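Local coordinates for protein AlyGC (Glaciecola chathamensis, PDB 5GKD) that cleaves alginate as a polysaccharide lyase of family 6, probably by beta-elimination at a site where calcium is bound, at residues L26-W31 / R51-G56; A1-K6 / P20-I25. All blocks are in the same frame, centred on the assembly; numbering follows the deposited sequence.

Contact 1. Residues L26-W31 / R51-G56; sequences LANGTW and RGQTPG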
# COMPACT_ATOMS: atom_id res chain seq x y z
N LEU A 26 9.55 -36.56 -15.27
CA LEU A 26 10.27 -35.29 -15.23
C LEU A 26 11.65 -35.52 -14.62
O LEU A 26 11.76 -35.97 -13.48
CB LEU A 26 9.52 -34.24 -14.41
CG LEU A 26 8.10 -33.84 -14.81
CD1 LEU A 26 7.61 -32.67 -13.94
CD2 LEU A 26 8.01 -33.54 -16.31
N ALA A 27 12.69 -35.23 -15.40
CA ALA A 27 14.06 -35.41 -14.97
C ALA A 27 14.38 -34.55 -13.75
O ALA A 27 13.88 -33.44 -13.59
CB ALA A 27 15.03 -35.06 -16.12
N ASN A 28 15.24 -35.08 -12.88
CA ASN A 28 15.67 -34.36 -11.70
C ASN A 28 16.21 -33.00 -12.07
O ASN A 28 16.96 -32.86 -13.04
CB ASN A 28 16.73 -35.17 -10.95
CG ASN A 28 16.18 -36.43 -10.34
OD1 ASN A 28 14.98 -36.53 -10.09
ND2 ASN A 28 17.05 -37.39 -10.08
N GLY A 29 15.82 -32.00 -11.31
CA GLY A 29 16.26 -30.64 -11.53
C GLY A 29 15.17 -29.67 -11.11
O GLY A 29 14.15 -30.05 -10.54
N THR A 30 15.42 -28.40 -11.42
CA THR A 30 14.52 -27.30 -11.09
C THR A 30 13.81 -26.85 -12.37
O THR A 30 14.46 -26.40 -13.32
CB THR A 30 15.30 -26.16 -10.44
OG1 THR A 30 15.88 -26.62 -9.21
CG2 THR A 30 14.40 -24.97 -10.17
N TRP A 31 12.49 -27.01 -12.40
CA TRP A 31 11.67 -26.59 -13.53
C TRP A 31 11.00 -25.29 -13.15
O TRP A 31 10.06 -25.29 -12.35
CB TRP A 31 10.62 -27.65 -13.88
CG TRP A 31 11.18 -28.97 -14.20
CD1 TRP A 31 11.91 -29.78 -13.38
CD2 TRP A 31 11.07 -29.66 -15.44
NE1 TRP A 31 12.26 -30.92 -14.03
CE2 TRP A 31 11.75 -30.88 -15.30
CE3 TRP A 31 10.45 -29.37 -16.66
CZ2 TRP A 31 11.83 -31.81 -16.32
CZ3 TRP A 31 10.53 -30.30 -17.69
CH2 TRP A 31 11.22 -31.50 -17.51
N ARG A 51 5.43 -38.31 -13.15
CA ARG A 51 6.12 -38.43 -11.87
C ARG A 51 7.54 -37.87 -11.98
O ARG A 51 8.12 -37.78 -13.05
CB ARG A 51 6.16 -39.88 -11.37
CG ARG A 51 6.36 -40.89 -12.45
CD ARG A 51 6.49 -42.33 -11.91
NE ARG A 51 7.87 -42.53 -11.54
CZ ARG A 51 8.71 -43.36 -12.14
NH1 ARG A 51 8.32 -44.15 -13.12
NH2 ARG A 51 9.95 -43.41 -11.71
N GLY A 52 8.08 -37.48 -10.83
CA GLY A 52 9.46 -37.04 -10.79
C GLY A 52 10.40 -38.23 -10.84
O GLY A 52 10.12 -39.29 -10.27
N GLN A 53 11.52 -38.05 -11.54
CA GLN A 53 12.53 -39.09 -11.66
C GLN A 53 12.95 -39.62 -10.29
O GLN A 53 12.93 -40.83 -10.06
CB GLN A 53 13.75 -38.53 -12.40
CG GLN A 53 14.83 -39.55 -12.69
CD GLN A 53 16.07 -38.91 -13.29
OE1 GLN A 53 16.13 -37.71 -13.50
NE2 GLN A 53 17.08 -39.72 -13.56
N THR A 54 13.30 -38.73 -9.39
CA THR A 54 13.61 -39.08 -8.01
C THR A 54 12.79 -38.17 -7.10
O THR A 54 13.10 -36.97 -7.00
CB THR A 54 15.09 -38.90 -7.69
OG1 THR A 54 15.88 -39.66 -8.60
CG2 THR A 54 15.36 -39.33 -6.25
N PRO A 55 11.76 -38.69 -6.43
CA PRO A 55 10.95 -37.82 -5.57
C PRO A 55 11.84 -37.10 -4.58
O PRO A 55 12.71 -37.71 -3.96
CB PRO A 55 9.98 -38.80 -4.90
CG PRO A 55 9.86 -39.95 -5.91
CD PRO A 55 11.25 -40.07 -6.49
N GLY A 56 11.69 -35.79 -4.52
CA GLY A 56 12.53 -34.94 -3.70
C GLY A 56 13.63 -34.23 -4.46
O GLY A 56 14.29 -33.37 -3.88
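Asn-28 and Gln-53 meet with their amide groups stacked, the two planes only 18° apart, and each amide oxygen accepts a backbone N-H from the facing segment. Gln-53 OE1 takes the Asn-28 N-H at 2.8 Å in an almost straight bond (174°), with the donor lying in the carbonyl plane. In return, Asn-28 OD1 offers a lone pair to Thr-54 N at 2.9 Å in a more bent bond, while Asn-28 ND2 points an in-plane N-H at Thr-54 OG1, 3.0 Å off. The carboxamide of Asn-28 is thus gripped at both ends, which fixes its rotation. Gln-53 spans the gap because its side chain is fully extended, with CG opposite the backbone N across the first torsion (chi1 -175°).

Behind this side-chain pairing lies the last rung of a parallel ladder. Leu-26 N bonds Arg-51 O at 2.9 Å, and Leu-26 O receives Gln-53 N at the same length. Such rungs between successive coils are characteristic of the right-handed parallel beta-helix of the pectate lyase-like clan; here the amides carry the pairing on into the turn after the strands end.

Further out, Trp-31 NE1 reaches back to Ala-27 O at 3.0 Å, in the plane of the indole, closing a bond across the bend between strands 23-26 and 29-32. Leu-26 CD2 lies over one face of that ring, nearer its edge than its centre, and Phe-34 also meets the indole. Ala-27 is tied in turn to Val-5 through the backbone.

Contact 2. Residues A1-K6 / P20-I25; sequences ADLLVK and PGDDII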
# COMPACT_ATOMS: atom_id res chain seq x y z
N ALA A 1 5.49 -47.96 -20.64
CA ALA A 1 6.87 -47.57 -20.98
C ALA A 1 7.23 -46.23 -20.33
O ALA A 1 6.36 -45.38 -20.15
CB ALA A 1 7.04 -47.50 -22.48
N ASP A 2 8.51 -46.05 -19.99
CA ASP A 2 8.99 -44.85 -19.31
C ASP A 2 9.50 -43.84 -20.33
O ASP A 2 10.31 -44.18 -21.18
CB ASP A 2 10.10 -45.18 -18.32
CG ASP A 2 9.60 -45.95 -17.12
OD1 ASP A 2 8.37 -46.06 -16.95
OD2 ASP A 2 10.45 -46.43 -16.34
N LEU A 3 9.04 -42.59 -20.21
CA LEU A 3 9.31 -41.49 -21.13
C LEU A 3 9.98 -40.35 -20.35
O LEU A 3 9.32 -39.45 -19.83
CB LEU A 3 8.01 -41.02 -21.81
CG LEU A 3 7.27 -41.89 -22.86
CD1 LEU A 3 6.97 -43.28 -22.37
CD2 LEU A 3 5.97 -41.24 -23.28
N LEU A 4 11.31 -40.41 -20.26
CA LEU A 4 12.08 -39.38 -19.58
C LEU A 4 12.09 -38.10 -20.41
O LEU A 4 12.37 -38.15 -21.62
CB LEU A 4 13.52 -39.88 -19.37
CG LEU A 4 14.37 -39.49 -18.16
CD1 LEU A 4 15.84 -39.33 -18.57
CD2 LEU A 4 13.86 -38.28 -17.42
N VAL A 5 11.79 -36.97 -19.78
CA VAL A 5 11.77 -35.67 -20.46
C VAL A 5 12.53 -34.65 -19.63
O VAL A 5 12.52 -34.68 -18.40
CB VAL A 5 10.33 -35.20 -20.74
CG1 VAL A 5 9.64 -36.16 -21.67
CG2 VAL A 5 9.55 -35.02 -19.43
N LYS A 6 13.21 -33.73 -20.32
CA LYS A 6 14.07 -32.77 -19.64
C LYS A 6 13.71 -31.32 -19.94
O LYS A 6 14.39 -30.42 -19.43
CB LYS A 6 15.55 -33.02 -20.01
CG LYS A 6 16.08 -34.39 -19.59
CD LYS A 6 17.50 -34.64 -20.05
CE LYS A 6 17.97 -36.04 -19.64
NZ LYS A 6 19.32 -36.34 -20.20
N PRO A 20 -1.91 -45.62 -22.31
CA PRO A 20 -2.21 -46.28 -21.04
C PRO A 20 -1.10 -47.23 -20.60
O PRO A 20 -0.63 -48.06 -21.37
CB PRO A 20 -3.52 -47.02 -21.34
CG PRO A 20 -4.19 -46.15 -22.35
CD PRO A 20 -3.06 -45.65 -23.23
N GLY A 21 -0.66 -47.06 -19.36
CA GLY A 21 0.47 -47.80 -18.83
C GLY A 21 1.80 -47.08 -18.90
O GLY A 21 2.76 -47.54 -18.28
N ASP A 22 1.89 -45.97 -19.63
CA ASP A 22 3.16 -45.26 -19.70
C ASP A 22 3.32 -44.29 -18.54
O ASP A 22 2.34 -43.79 -17.98
CB ASP A 22 3.28 -44.50 -21.02
CG ASP A 22 3.38 -45.43 -22.23
OD1 ASP A 22 3.76 -46.61 -22.10
OD2 ASP A 22 3.06 -44.95 -23.32
N ASP A 23 4.59 -44.04 -18.18
CA ASP A 23 5.00 -43.04 -17.19
C ASP A 23 5.78 -41.94 -17.90
O ASP A 23 6.78 -42.21 -18.57
CB ASP A 23 5.88 -43.65 -16.10
CG ASP A 23 5.13 -44.63 -15.22
OD1 ASP A 23 4.12 -45.19 -15.68
OD2 ASP A 23 5.55 -44.84 -14.06
N ILE A 24 5.33 -40.70 -17.76
CA ILE A 24 6.09 -39.54 -18.18
C ILE A 24 6.91 -39.10 -16.98
O ILE A 24 6.36 -38.84 -15.91
CB ILE A 24 5.18 -38.42 -18.68
CG1 ILE A 24 4.34 -38.92 -19.86
CG2 ILE A 24 6.00 -37.18 -19.04
CD1 ILE A 24 3.32 -37.95 -20.36
N ILE A 25 8.23 -39.03 -17.14
CA ILE A 25 9.15 -38.83 -16.02
C ILE A 25 9.84 -37.48 -16.19
O ILE A 25 10.62 -37.27 -17.12
CB ILE A 25 10.17 -39.97 -15.94
CG1 ILE A 25 9.48 -41.31 -15.75
CG2 ILE A 25 11.14 -39.71 -14.80
CD1 ILE A 25 10.46 -42.47 -15.66
O HOH W 1 6.12 -47.70 -17.59
O HOH W 2 7.72 -46.60 -14.44
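With CG opposite the carbonyl carbon (chi1 -67°), the carboxylate of Asp-22 swings beside its own backbone N and up to the chain terminus, where Asp-22 OD1 forms a 2.6 Å salt bridge with Ala-1 N. The ammonium approaches on the anti side of the carboxylate, 23° out of its plane, and Asp-22 OD2 is engaged by Lys-19 N.

Because their first torsions nearly match, Asp-2 and Asp-23 run alongside each other in the same direction. Asp-2 OD1 and Asp-23 OD2 are 4.2 Å apart, a like-charge approach that is probably eased by a water donating to Asp-2 OD1 and, weakly, to Asp-23 OD2, and by the salt bridge from Arg-51 to Asp-23. A second water links Asp-2 OD1 to the amino group of Ala-1. On the same face Ile-25 CD1 comes to 3.8 Å from Asp-2 CB, the side chains slanting across each other, and Leu-4 CD2 touches Ile-25 CG2 at 4.0 Å. Leu-3 and Ile-24 lie on the other face, where Val-5 CG2 also touches Ile-24 CG2 at 4.2 Å, and helix 8-17 covers that face with Ala-10, Tyr-11 and Ala-14.

Four backbone bonds alternate between the strands, among them Ile-25 N to Leu-3 O at 2.9 Å. Two parallel neighbours joined through a helix make a beta-alpha-beta unit, and this one closes the N-terminal end of the parallel beta-helix, as caps do in pectate lyase-like proteins.

How the contacts relate
The two contacts lie in series, contact 2 being complete in the chain before the first residue of contact 1, with their centres about 12 Å apart at the N-terminal end of the first beta-helix. Strand 23-26 joins them: it pairs with strand 2-5 in contact 2 and, through its last residue, with strand 48-52 in contact 1. Arg-51 of contact 1 stitches the two together, its backbone N probably bonding Ile-24 O and its side chain reaching Asp-23, while Gln-53 packs on Ile-25 and Trp-31 on Lys-6. The helix-capped starting layer is thereby coupled to the next coil, on which later coils, including those carrying the calcium site, are stacked.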